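PDB 3GG7: uncharacterized protein from Deinococcus radiodurans, which binds manganese and is probably a metal-dependent hydrolase of the TatD type acting on ester bonds, although its substrate is not known. Local coordinates for residues V191-D196 with S214-L219; P145-Y150 with C165-G170; L28-V33 with A207-V212; H7-L12 with G197-L202. All coordinates share one frame; numbering follows the deposited sequence.

How the interactions relate
Interactions 1 and 4 meet at the manganese: Asp196 comes from 191-196, His7 and His9 from 7-12, and Glu86 and a water complete the site. Their centres lie about 14 Å apart, and the backbone bond from Asp196 N to His7 O, 2.8 Å, ties them directly. Interaction 2, about 11 Å between centres from interaction 1, belongs to the same sheet; there Ser168 OG lies 2.5 Å from Glu194 OE1, a probable hydrogen bond, and His148 stacks on His7. Interaction 3 lies about 8 Å from interaction 4, centre to centre, and borders it through Leu31 O and Val8 N, 3.0 Å apart. Interactions 2 and 3 do not touch.

Interaction 1: V191-D196 with S214-L219; sequences VLTETD and SVVEGL. With MN (manganese (II) ion), chain B.
Val191 opens the contact by reaching with CG1 toward CD1 of Leu219, methyl to methyl and tip to tip, at a loose 4.2 Å. Its partner sits on helix 212-223, which runs roughly antiparallel to strand 191-193: the axes of the two short segments make 143° and approach to 9.5 Å. Leu192 turns to the other side of the strand, so the next side chain to meet the helix is Thr193, and it has the largest share of the contact. Its methyl CG2 is anti to the carbonyl carbon and faces the helix, packing 3.7 Å from Val215 CG1 and 3.8 Å from Leu219 CD1, with Val216 CG2 a little farther off. The same rotamer (chi1 47°) turns OG1 away from this apolar surface, to bond the backbone oxygen of Ile4 on strand 4-8. Glu194 gives the helix only its backbone: its O lies 3.6 Å from Val215 CG2. Its carboxylate leaves in the other direction, to Ser168 OG and His148 ND1. Past Thr195 the chain arrives at Asp196, whose OD1 binds manganese at 2.2 Å while OD2 accepts a 2.6 Å bond from the metal-bound water. A beta strand backed by an outer helix, with a metal-binding aspartate just past the strand's C-terminal end, is the pattern of the TIM-barrel metal-dependent hydrolases.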
loop_
_atom_site.group_PDB
_atom_site.type_symbol
_atom_site.label_atom_id
_atom_site.label_comp_id
_atom_site.label_asym_id
_atom_site.label_seq_id
_atom_site.Cartn_x
_atom_site.Cartn_y
_atom_site.Cartn_z
ATOM N N VAL A 191 -7.281 6.718 7.552
ATOM C CA VAL A 191 -5.923 7.146 7.241
ATOM C C VAL A 191 -4.886 6.253 7.928
ATOM O O VAL A 191 -4.936 6.022 9.133
ATOM C CB VAL A 191 -5.715 8.624 7.576
ATOM C CG1 VAL A 191 -4.276 9.071 7.324
ATOM C CG2 VAL A 191 -6.652 9.443 6.699
ATOM N N LEU A 192 -3.977 5.718 7.110
ATOM C CA LEU A 192 -2.830 4.937 7.574
ATOM C C LEU A 192 -1.589 5.676 7.116
ATOM O O LEU A 192 -1.636 6.509 6.208
ATOM C CB LEU A 192 -2.867 3.527 6.937
ATOM C CG LEU A 192 -4.156 2.749 7.166
ATOM C CD1 LEU A 192 -4.164 1.495 6.333
ATOM C CD2 LEU A 192 -4.384 2.449 8.663
ATOM N N THR A 193 -0.456 5.340 7.719
ATOM C CA THR A 193 0.827 5.939 7.384
ATOM C C THR A 193 1.689 4.917 6.622
ATOM O O THR A 193 1.589 3.740 6.884
ATOM C CB THR A 193 1.557 6.411 8.658
ATOM O OG1 THR A 193 1.524 5.388 9.653
ATOM C CG2 THR A 193 0.895 7.677 9.248
ATOM N N GLU A 194 2.543 5.393 5.722
ATOM C CA GLU A 194 3.470 4.533 4.947
ATOM C C GLU A 194 4.751 5.290 4.634
ATOM O O GLU A 194 4.795 6.513 4.811
ATOM C CB GLU A 194 2.828 4.099 3.619
ATOM C CG GLU A 194 2.599 5.248 2.608
ATOM C CD GLU A 194 2.247 4.756 1.190
ATOM O OE1 GLU A 194 1.316 3.940 1.049
ATOM O OE2 GLU A 194 2.941 5.166 0.234
ATOM N N THR A 195 5.782 4.601 4.147
ATOM C CA THR A 195 6.926 5.241 3.506
ATOM C C THR A 195 7.083 4.940 2.011
ATOM O O THR A 195 7.600 5.753 1.272
ATOM C CB THR A 195 8.272 4.887 4.142
ATOM O OG1 THR A 195 8.547 3.480 3.974
ATOM C CG2 THR A 195 8.317 5.284 5.620
ATOM N N ASP A 196 6.715 3.734 1.576
ATOM C CA ASP A 196 7.072 3.262 0.251
ATOM C C ASP A 196 8.595 3.224 0.026
ATOM O O ASP A 196 9.067 3.375 -1.119
ATOM C CB ASP A 196 6.397 4.074 -0.863
ATOM C CG ASP A 196 6.299 3.299 -2.176
ATOM O OD1 ASP A 196 6.276 2.045 -2.139
ATOM O OD2 ASP A 196 6.229 3.948 -3.249
ATOM N N SER A 214 8.174 10.884 10.564
ATOM C CA SER A 214 7.935 12.187 9.920
ATOM C C SER A 214 6.541 12.342 9.326
ATOM O O SER A 214 6.010 13.449 9.264
ATOM C CB SER A 214 9.005 12.524 8.890
ATOM O OG SER A 214 8.959 11.688 7.760
ATOM N N VAL A 215 5.926 11.244 8.899
ATOM C CA VAL A 215 4.559 11.306 8.429
ATOM C C VAL A 215 3.634 11.588 9.606
ATOM O O VAL A 215 2.685 12.364 9.469
ATOM C CB VAL A 215 4.118 9.983 7.726
ATOM C CG1 VAL A 215 2.717 10.139 7.148
ATOM C CG2 VAL A 215 5.111 9.603 6.625
ATOM N N VAL A 216 3.888 10.955 10.748
ATOM C CA VAL A 216 3.059 11.159 11.939
ATOM C C VAL A 216 3.157 12.624 12.392
ATOM O O VAL A 216 2.137 13.276 12.715
ATOM C CB VAL A 216 3.486 10.215 13.080
ATOM C CG1 VAL A 216 2.927 10.697 14.429
ATOM C CG2 VAL A 216 3.025 8.789 12.765
ATOM N N GLU A 217 4.386 13.132 12.386
ATOM C CA GLU A 217 4.632 14.545 12.691
ATOM C C GLU A 217 3.904 15.434 11.688
ATOM O O GLU A 217 3.254 16.413 12.082
ATOM C CB GLU A 217 6.133 14.839 12.717
ATOM C CG GLU A 217 6.820 14.187 13.923
ATOM C CD GLU A 217 8.341 14.237 13.876
ATOM O OE1 GLU A 217 8.907 14.561 12.807
ATOM O OE2 GLU A 217 8.973 13.933 14.921
ATOM N N GLY A 218 3.973 15.087 10.403
ATOM C CA GLY A 218 3.238 15.828 9.361
ATOM C C GLY A 218 1.730 15.852 9.580
ATOM O O GLY A 218 1.074 16.898 9.419
ATOM N N LEU A 219 1.161 14.701 9.925
ATOM C CA LEU A 219 -0.263 14.603 10.220
ATOM C C LEU A 219 -0.645 15.375 11.489
ATOM O O LEU A 219 -1.751 15.913 11.577
ATOM C CB LEU A 219 -0.687 13.139 10.377
ATOM C CG LEU A 219 -0.857 12.327 9.092
ATOM C CD1 LEU A 219 -1.138 10.834 9.443
ATOM C CD2 LEU A 219 -1.967 12.910 8.213
HETATM MN MN MN B . 5.243 0.563 -3.444
HETATM O O HOH W 1 5.164 2.093 -4.786
#

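Interaction 2: P145-Y150 with C165-G170; sequences PILHWY and CWFSVG
The side chains of Leu147 and Phe167 run alongside each other in one direction, on neighbouring parallel strands of a beta-alpha-beta unit in the TIM barrel; helix 154-162 makes the crossover and covers this face. From Leu147, CB lies 3.9 Å from Trp166 O and a little farther from Phe167 CD1. Next, CG passes the sulfur of Cys165 at 4.0 Å, and finally CD1 touches both that SG (3.9 Å) and Phe167 CE1 (4.0 Å), two partners about a right angle apart. The first torsion (chi1 -60°) places CG beside the backbone N, leaning back toward Cys165. Farther along, Tyr150 CB reaches the edge of the phenyl ring. On the face carrying Ile146, Trp166 and Ser168, Ile146 CG1 meets Trp166 CB, and its CG2 packs 3.6 Å from Ser168 N. Ser168 OG stands against CA and CB of His148, while its hydrogen-bonding partner is Glu194, which also takes His148 ND1. His148 is predicted to serve a second metal site. Its ring stacks on that of His7, a manganese ligand.

Four backbone bonds join the strands, Trp166 N to Pro145 O and Leu147 N to Trp166 O being the straightest. The last of the four, Trp149 N to Ser168 O, forms as the strands part. A water bridges the two chains here: it donates to Leu147 O and Ser168 O, both at 2.8 Å, and accepts from Tyr150 N at 2.9 Å.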
loop_
_atom_site.group_PDB
_atom_site.type_symbol
_atom_site.label_atom_id
_atom_site.label_comp_id
_atom_site.label_asym_id
_atom_site.label_seq_id
_atom_site.Cartn_x
_atom_site.Cartn_y
_atom_site.Cartn_z
ATOM N N PRO A 145 -10.084 -1.785 -0.051
ATOM C CA PRO A 145 -9.020 -1.187 -0.847
ATOM C C PRO A 145 -8.343 -0.040 -0.151
ATOM O O PRO A 145 -8.999 0.918 0.282
ATOM C CB PRO A 145 -9.751 -0.683 -2.098
ATOM C CG PRO A 145 -11.172 -0.446 -1.673
ATOM C CD PRO A 145 -11.421 -1.292 -0.444
ATOM N N ILE A 146 -7.024 -0.105 -0.035
ATOM C CA ILE A 146 -6.254 1.017 0.446
ATOM C C ILE A 146 -5.540 1.644 -0.728
ATOM O O ILE A 146 -4.747 0.976 -1.411
ATOM C CB ILE A 146 -5.162 0.575 1.448
ATOM C CG1 ILE A 146 -5.756 -0.269 2.573
ATOM C CG2 ILE A 146 -4.460 1.803 2.005
ATOM C CD1 ILE A 146 -4.668 -1.038 3.395
ATOM N N LEU A 147 -5.778 2.923 -0.962
ATOM C CA LEU A 147 -5.068 3.607 -2.001
ATOM C C LEU A 147 -3.782 4.129 -1.422
ATOM O O LEU A 147 -3.753 5.026 -0.578
ATOM C CB LEU A 147 -5.935 4.729 -2.606
ATOM C CG LEU A 147 -7.227 4.197 -3.201
ATOM C CD1 LEU A 147 -7.969 5.378 -3.831
ATOM C CD2 LEU A 147 -6.987 3.134 -4.234
ATOM N N HIS A 148 -2.679 3.541 -1.878
ATOM C CA HIS A 148 -1.352 3.901 -1.392
ATOM C C HIS A 148 -0.817 5.106 -2.190
ATOM O O HIS A 148 -0.950 5.163 -3.413
ATOM C CB HIS A 148 -0.442 2.665 -1.464
ATOM C CG HIS A 148 0.799 2.852 -2.277
ATOM N ND1 HIS A 148 1.891 3.554 -1.816
ATOM C CD2 HIS A 148 1.135 2.393 -3.507
ATOM C CE1 HIS A 148 2.835 3.542 -2.745
ATOM N NE2 HIS A 148 2.394 2.851 -3.780
ATOM N N TRP A 149 -0.287 6.086 -1.463
ATOM C CA TRP A 149 0.276 7.314 -2.038
ATOM C C TRP A 149 -0.635 7.906 -3.121
ATOM O O TRP A 149 -0.222 8.109 -4.271
ATOM C CB TRP A 149 1.679 7.035 -2.594
ATOM C CG TRP A 149 2.528 8.259 -2.900
ATOM C CD1 TRP A 149 2.118 9.573 -3.019
ATOM C CD2 TRP A 149 3.942 8.263 -3.146
ATOM N NE1 TRP A 149 3.190 10.370 -3.331
ATOM C CE2 TRP A 149 4.317 9.599 -3.418
ATOM C CE3 TRP A 149 4.927 7.257 -3.176
ATOM C CZ2 TRP A 149 5.635 9.960 -3.703
ATOM C CZ3 TRP A 149 6.233 7.617 -3.470
ATOM C CH2 TRP A 149 6.576 8.961 -3.724
ATOM N N TYR A 150 -1.876 8.160 -2.745
ATOM C CA TYR A 150 -2.845 8.745 -3.657
ATOM C C TYR A 150 -2.388 10.136 -4.129
ATOM O O TYR A 150 -2.020 10.984 -3.321
ATOM C CB TYR A 150 -4.223 8.802 -2.996
ATOM C CG TYR A 150 -5.259 9.381 -3.905
ATOM C CD1 TYR A 150 -5.913 8.591 -4.828
ATOM C CD2 TYR A 150 -5.511 10.772 -3.904
ATOM C CE1 TYR A 150 -6.846 9.155 -5.733
ATOM C CE2 TYR A 150 -6.420 11.324 -4.781
ATOM C CZ TYR A 150 -7.077 10.522 -5.688
ATOM O OH TYR A 150 -7.975 11.080 -6.568
ATOM N N CYS A 165 -12.893 3.370 0.073
ATOM C CA CYS A 165 -11.429 3.274 0.090
ATOM C C CYS A 165 -10.868 3.827 1.374
ATOM O O CYS A 165 -11.433 4.760 1.987
ATOM C CB CYS A 165 -10.791 4.028 -1.070
ATOM S SG CYS A 165 -11.092 3.312 -2.692
ATOM N N TRP A 166 -9.747 3.223 1.784
ATOM C CA TRP A 166 -8.845 3.760 2.791
ATOM C C TRP A 166 -7.624 4.355 2.094
ATOM O O TRP A 166 -7.503 4.223 0.879
ATOM C CB TRP A 166 -8.398 2.669 3.765
ATOM C CG TRP A 166 -9.486 2.069 4.621
ATOM C CD1 TRP A 166 -10.693 1.587 4.222
ATOM C CD2 TRP A 166 -9.405 1.851 6.013
ATOM N NE1 TRP A 166 -11.392 1.096 5.300
ATOM C CE2 TRP A 166 -10.611 1.238 6.414
ATOM C CE3 TRP A 166 -8.425 2.126 6.973
ATOM C CZ2 TRP A 166 -10.871 0.900 7.736
ATOM C CZ3 TRP A 166 -8.683 1.767 8.288
ATOM C CH2 TRP A 166 -9.907 1.189 8.653
ATOM N N PHE A 167 -6.725 4.994 2.844
ATOM C CA PHE A 167 -5.586 5.693 2.291
ATOM C C PHE A 167 -4.374 5.502 3.149
ATOM O O PHE A 167 -4.465 5.663 4.358
ATOM C CB PHE A 167 -5.905 7.205 2.166
ATOM C CG PHE A 167 -7.186 7.457 1.452
ATOM C CD1 PHE A 167 -7.205 7.577 0.061
ATOM C CD2 PHE A 167 -8.386 7.466 2.145
ATOM C CE1 PHE A 167 -8.392 7.736 -0.615
ATOM C CE2 PHE A 167 -9.590 7.609 1.475
ATOM C CZ PHE A 167 -9.588 7.764 0.087
ATOM N N SER A 168 -3.233 5.180 2.538
ATOM C CA SER A 168 -1.985 5.216 3.251
ATOM C C SER A 168 -1.157 6.352 2.683
ATOM O O SER A 168 -0.966 6.473 1.484
ATOM C CB SER A 168 -1.254 3.845 3.233
ATOM O OG SER A 168 -1.002 3.378 1.913
ATOM N N VAL A 169 -0.710 7.219 3.578
ATOM C CA VAL A 169 -0.109 8.477 3.190
ATOM C C VAL A 169 1.325 8.494 3.668
ATOM O O VAL A 169 1.642 7.955 4.743
ATOM C CB VAL A 169 -0.925 9.704 3.725
ATOM C CG1 VAL A 169 -2.382 9.616 3.293
ATOM C CG2 VAL A 169 -0.829 9.823 5.229
ATOM N N GLY A 170 2.190 9.090 2.857
ATOM C CA GLY A 170 3.616 9.084 3.077
ATOM C C GLY A 170 4.241 10.446 3.256
ATOM O O GLY A 170 3.540 11.466 3.310
HETATM O O HOH W 2 -2.956 7.701 -0.095
#

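Interaction 3: L28-V33 with A207-V212; sequences LTVLSV and ALPWDV
Pro209 meets Val30 and Leu28 where a short 3-10 turn, leading into helix 212-223, closes over strand 29-32 of the TIM barrel. Its CB lies 4.0 Å from Val30 CG1 and 4.2 Å from Leu28 CD2, so one ring carbon fits against two side chains of the strand region. Val19 and Cys23 of helix 16-25 touch the same proline, so the proline packs on both the strand and helix 16-25. Trp210 comes next, and it is its backbone and CB, rather than the indole, that meet Leu28, the two side chains crossing at about a right angle. The indole instead covers Leu208 CB with one face, 3.9 Å from the ring plane, and makes a cation-pi contact with Arg26. Asp211 faces away from the strand and staples the turn: OD2 accepts from Leu208 N at 2.9 Å, approached from above the carboxylate plane. Two backbone bonds, Asp211 N to Leu208 O and Val212 N to Pro209 O, reinforce it. Val212 finishes the contact with CG1 at the margin of Leu28. Leu28 has CG anti to its own N (chi1 -163°), and its CD1 comes within 3.5 Å of Trp210 CA.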
loop_
_atom_site.group_PDB
_atom_site.type_symbol
_atom_site.label_atom_id
_atom_site.label_comp_id
_atom_site.label_asym_id
_atom_site.label_seq_id
_atom_site.Cartn_x
_atom_site.Cartn_y
_atom_site.Cartn_z
ATOM N N LEU A 28 7.978 -1.780 15.195
ATOM C CA LEU A 28 7.380 -0.993 14.120
ATOM C C LEU A 28 6.709 -1.979 13.160
ATOM O O LEU A 28 7.377 -2.833 12.578
ATOM C CB LEU A 28 8.469 -0.168 13.416
ATOM C CG LEU A 28 8.006 0.996 12.550
ATOM C CD1 LEU A 28 9.162 2.007 12.337
ATOM C CD2 LEU A 28 7.457 0.526 11.230
ATOM N N THR A 29 5.385 -1.900 13.058
ATOM C CA THR A 29 4.617 -2.752 12.173
ATOM C C THR A 29 4.737 -2.312 10.729
ATOM O O THR A 29 4.531 -1.144 10.397
ATOM C CB THR A 29 3.151 -2.764 12.572
ATOM O OG1 THR A 29 3.049 -3.131 13.949
ATOM C CG2 THR A 29 2.336 -3.715 11.693
ATOM N N VAL A 30 5.088 -3.252 9.858
ATOM C CA VAL A 30 5.244 -2.960 8.449
ATOM C C VAL A 30 4.423 -3.896 7.575
ATOM O O VAL A 30 4.310 -5.096 7.855
ATOM C CB VAL A 30 6.721 -2.988 7.986
ATOM C CG1 VAL A 30 7.556 -1.960 8.759
ATOM C CG2 VAL A 30 7.328 -4.395 8.147
ATOM N N LEU A 31 3.814 -3.332 6.540
ATOM C CA LEU A 31 3.226 -4.131 5.472
ATOM C C LEU A 31 4.281 -4.254 4.399
ATOM O O LEU A 31 4.529 -3.357 3.613
ATOM C CB LEU A 31 1.934 -3.514 4.913
ATOM C CG LEU A 31 1.216 -4.428 3.933
ATOM C CD1 LEU A 31 0.495 -5.531 4.721
ATOM C CD2 LEU A 31 0.235 -3.614 3.040
ATOM N N SER A 32 4.869 -5.442 4.369
ATOM C CA SER A 32 5.960 -5.800 3.473
ATOM C C SER A 32 5.339 -6.272 2.154
ATOM O O SER A 32 4.833 -7.403 2.077
ATOM C CB SER A 32 6.776 -6.914 4.149
ATOM O OG SER A 32 7.834 -7.396 3.323
ATOM N N VAL A 33 5.314 -5.399 1.153
ATOM C CA VAL A 33 4.644 -5.682 -0.108
ATOM C C VAL A 33 5.583 -6.329 -1.113
ATOM O O VAL A 33 6.826 -6.164 -1.031
ATOM C CB VAL A 33 3.969 -4.416 -0.705
ATOM C CG1 VAL A 33 2.846 -3.912 0.252
ATOM C CG2 VAL A 33 4.998 -3.277 -0.941
ATOM N N ALA A 207 14.148 6.086 1.579
ATOM C CA ALA A 207 13.426 6.017 2.849
ATOM C C ALA A 207 13.532 4.658 3.521
ATOM O O ALA A 207 13.606 3.615 2.840
ATOM C CB ALA A 207 11.975 6.352 2.651
ATOM N N LEU A 208 13.597 4.701 4.850
ATOM C CA LEU A 208 13.495 3.523 5.715
ATOM C C LEU A 208 12.175 3.564 6.454
ATOM O O LEU A 208 11.584 4.639 6.629
ATOM C CB LEU A 208 14.648 3.506 6.729
ATOM C CG LEU A 208 16.005 3.236 6.103
ATOM C CD1 LEU A 208 17.074 3.698 7.104
ATOM C CD2 LEU A 208 16.122 1.743 5.742
ATOM N N PRO A 209 11.679 2.400 6.918
ATOM C CA PRO A 209 10.358 2.368 7.562
ATOM C C PRO A 209 10.181 3.344 8.719
ATOM O O PRO A 209 9.091 3.914 8.894
ATOM C CB PRO A 209 10.219 0.914 8.024
ATOM C CG PRO A 209 11.081 0.152 7.092
ATOM C CD PRO A 209 12.234 1.054 6.729
ATOM N N TRP A 210 11.229 3.564 9.491
ATOM C CA TRP A 210 11.100 4.410 10.650
ATOM C C TRP A 210 11.074 5.906 10.289
ATOM O O TRP A 210 10.813 6.749 11.152
ATOM C CB TRP A 210 12.145 4.063 11.731
ATOM C CG TRP A 210 13.529 3.782 11.260
ATOM C CD1 TRP A 210 14.585 4.647 11.256
ATOM C CD2 TRP A 210 14.029 2.542 10.758
ATOM N NE1 TRP A 210 15.699 4.027 10.784
ATOM C CE2 TRP A 210 15.395 2.729 10.469
ATOM C CE3 TRP A 210 13.459 1.284 10.523
ATOM C CZ2 TRP A 210 16.193 1.709 9.939
ATOM C CZ3 TRP A 210 14.247 0.277 10.006
ATOM C CH2 TRP A 210 15.598 0.490 9.707
ATOM N N ASP A 211 11.240 6.241 9.003
ATOM C CA ASP A 211 11.008 7.608 8.540
ATOM C C ASP A 211 9.518 7.941 8.587
ATOM O O ASP A 211 9.111 9.094 8.344
ATOM C CB ASP A 211 11.490 7.801 7.091
ATOM C CG ASP A 211 12.990 7.805 6.939
ATOM O OD1 ASP A 211 13.708 8.271 7.854
ATOM O OD2 ASP A 211 13.480 7.356 5.882
ATOM N N VAL A 212 8.693 6.938 8.859
ATOM C CA VAL A 212 7.251 7.142 9.057
ATOM C C VAL A 212 6.970 8.049 10.258
ATOM O O VAL A 212 5.906 8.654 10.307
ATOM C CB VAL A 212 6.459 5.776 9.121
ATOM C CG1 VAL A 212 6.532 5.127 10.482
ATOM C CG2 VAL A 212 5.005 5.955 8.688
#

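Interaction 4: H7-L12 with G197-L202; sequences HVHLDL and GPFLEL. With MN (manganese (II) ion), chain B.
The His9 imidazole takes the edge of Phe199 on one face: the phenyl carbon CE2 stands over the ring centre, 3.4 Å from its plane, and the two planes are turned 85° to each other. This is a T-shaped, edge-to-face pair with centroids 4.7 Å apart. At the imidazole's own edge, in its plane, lies Gly197 O. Phe199 CZ meets Leu12 CD1 at 3.6 Å, so the phenyl ring leans on both His9 and Leu12. The torsion of His9 (chi1 -59°) puts CG beside the backbone N, and from there NE2 reaches manganese at 2.1 Å.

The backbone fixes the same residue: His9 N donates to Gly197 O, 2.9 Å, nearly straight onto the carbonyl. That oxygen also lies against Val8 CG2. Gly197 is followed by a cis peptide bond, and the Pro198 ring comes to rest against His9 and Leu12, its CD 3.6 Å from His9 O and its CG against Leu12 CB. His9 is thus held by a backbone bond, a ring contact and the metal together, which should restrict its rotation.

His7, with CG anti to the backbone N (chi1 179°), brings NE2 to the metal at 2.1 Å, while its ND1 is tied to Ser122 OG. Asp196, Glu86 and a water whose O is 2.0 Å from the manganese are the other ligands. The His-x-His motif at the end of the first barrel strand, together with an aspartate just past the last barrel strand, 191-193, is the metal-site signature of the TIM-barrel metal-dependent hydrolases, including the TatD family.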
loop_
_atom_site.group_PDB
_atom_site.type_symbol
_atom_site.label_atom_id
_atom_site.label_comp_id
_atom_site.label_asym_id
_atom_site.label_seq_id
_atom_site.Cartn_x
_atom_site.Cartn_y
_atom_site.Cartn_z
ATOM N N HIS A 7 3.031 0.300 3.875
ATOM C CA HIS A 7 3.395 -0.036 2.510
ATOM C C HIS A 7 4.873 0.225 2.338
ATOM O O HIS A 7 5.291 1.377 2.152
ATOM C CB HIS A 7 2.591 0.798 1.515
ATOM C CG HIS A 7 2.915 0.529 0.080
ATOM N ND1 HIS A 7 2.073 -0.174 -0.746
ATOM C CD2 HIS A 7 4.000 0.858 -0.680
ATOM C CE1 HIS A 7 2.612 -0.258 -1.952
ATOM N NE2 HIS A 7 3.766 0.376 -1.946
ATOM N N VAL A 8 5.664 -0.848 2.376
ATOM C CA VAL A 8 7.101 -0.752 2.216
ATOM C C VAL A 8 7.670 -2.002 1.539
ATOM O O VAL A 8 7.188 -3.108 1.759
ATOM C CB VAL A 8 7.784 -0.432 3.557
ATOM C CG1 VAL A 8 7.540 -1.550 4.624
ATOM C CG2 VAL A 8 9.275 -0.171 3.384
ATOM N N HIS A 9 8.679 -1.802 0.693
ATOM C CA HIS A 9 9.292 -2.884 -0.061
ATOM C C HIS A 9 10.526 -3.375 0.663
ATOM O O HIS A 9 11.652 -3.083 0.241
ATOM C CB HIS A 9 9.626 -2.430 -1.482
ATOM C CG HIS A 9 8.429 -1.959 -2.253
ATOM N ND1 HIS A 9 7.775 -2.759 -3.164
ATOM C CD2 HIS A 9 7.776 -0.774 -2.258
ATOM C CE1 HIS A 9 6.757 -2.094 -3.681
ATOM N NE2 HIS A 9 6.743 -0.880 -3.164
ATOM N N LEU A 10 10.334 -4.128 1.741
ATOM C CA LEU A 10 11.500 -4.668 2.473
ATOM C C LEU A 10 12.419 -5.454 1.562
ATOM O O LEU A 10 13.643 -5.376 1.717
ATOM C CB LEU A 10 11.087 -5.585 3.611
ATOM C CG LEU A 10 10.268 -5.024 4.725
ATOM C CD1 LEU A 10 10.155 -6.152 5.759
ATOM C CD2 LEU A 10 10.935 -3.787 5.344
ATOM N N ASP A 11 11.854 -6.144 0.574
ATOM C CA ASP A 11 12.628 -7.050 -0.275
ATOM C C ASP A 11 13.446 -6.323 -1.360
ATOM O O ASP A 11 14.166 -6.970 -2.130
ATOM C CB ASP A 11 11.745 -8.185 -0.835
ATOM C CG ASP A 11 10.682 -7.704 -1.800
ATOM O OD1 ASP A 11 10.693 -6.509 -2.200
ATOM O OD2 ASP A 11 9.814 -8.564 -2.144
ATOM N N LEU A 12 13.363 -4.997 -1.418
ATOM C CA LEU A 12 14.093 -4.224 -2.406
ATOM C C LEU A 12 15.271 -3.459 -1.793
ATOM O O LEU A 12 15.971 -2.755 -2.521
ATOM C CB LEU A 12 13.155 -3.266 -3.137
ATOM C CG LEU A 12 12.056 -3.908 -3.987
ATOM C CD1 LEU A 12 11.222 -2.846 -4.723
ATOM C CD2 LEU A 12 12.642 -4.943 -4.982
ATOM N N GLY A 197 9.371 3.013 1.088
ATOM C CA GLY A 197 10.798 2.778 0.918
ATOM C C GLY A 197 11.002 1.490 0.145
ATOM O O GLY A 197 10.155 0.593 0.190
ATOM N N PRO A 198 12.111 1.366 -0.595
ATOM C CA PRO A 198 13.152 2.389 -0.842
ATOM C C PRO A 198 12.853 3.269 -2.071
ATOM O O PRO A 198 13.715 4.057 -2.488
ATOM C CB PRO A 198 14.397 1.527 -1.085
ATOM C CG PRO A 198 13.876 0.337 -1.787
ATOM C CD PRO A 198 12.464 0.084 -1.237
ATOM N N PHE A 199 11.668 3.130 -2.662
ATOM C CA PHE A 199 11.276 3.923 -3.835
ATOM C C PHE A 199 11.222 5.410 -3.540
ATOM O O PHE A 199 11.746 6.241 -4.308
ATOM C CB PHE A 199 9.904 3.491 -4.336
ATOM C CG PHE A 199 9.912 2.231 -5.131
ATOM C CD1 PHE A 199 10.684 2.130 -6.278
ATOM C CD2 PHE A 199 9.096 1.169 -4.789
ATOM C CE1 PHE A 199 10.677 0.968 -7.037
ATOM C CE2 PHE A 199 9.086 -0.000 -5.550
ATOM C CZ PHE A 199 9.866 -0.100 -6.668
ATOM N N LEU A 200 10.572 5.758 -2.436
ATOM C CA LEU A 200 10.530 7.126 -1.971
ATOM C C LEU A 200 11.916 7.521 -1.493
ATOM O O LEU A 200 12.537 6.820 -0.695
ATOM C CB LEU A 200 9.536 7.296 -0.814
ATOM C CG LEU A 200 9.661 8.703 -0.179
ATOM C CD1 LEU A 200 9.061 9.756 -1.111
ATOM C CD2 LEU A 200 9.070 8.794 1.211
ATOM N N GLU A 201 12.400 8.644 -1.995
ATOM C CA GLU A 201 13.613 9.238 -1.466
ATOM C C GLU A 201 13.288 10.444 -0.602
ATOM O O GLU A 201 12.439 11.260 -0.946
ATOM C CB GLU A 201 14.552 9.612 -2.600
ATOM C CG GLU A 201 15.164 8.400 -3.220
ATOM C CD GLU A 201 16.068 8.730 -4.371
ATOM O OE1 GLU A 201 16.340 9.930 -4.613
ATOM O OE2 GLU A 201 16.505 7.778 -5.031
ATOM N N LEU A 202 13.954 10.528 0.546
ATOM C CA LEU A 202 13.921 11.710 1.397
ATOM C C LEU A 202 15.328 12.270 1.411
ATOM O O LEU A 202 16.291 11.548 1.693
ATOM C CB LEU A 202 13.509 11.339 2.820
ATOM C CG LEU A 202 12.111 10.766 2.963
ATOM C CD1 LEU A 202 11.930 10.142 4.347
ATOM C CD2 LEU A 202 11.084 11.856 2.684
HETATM MN MN MN B . 5.243 0.563 -3.444
HETATM O O HOH W 1 5.164 2.093 -4.786
#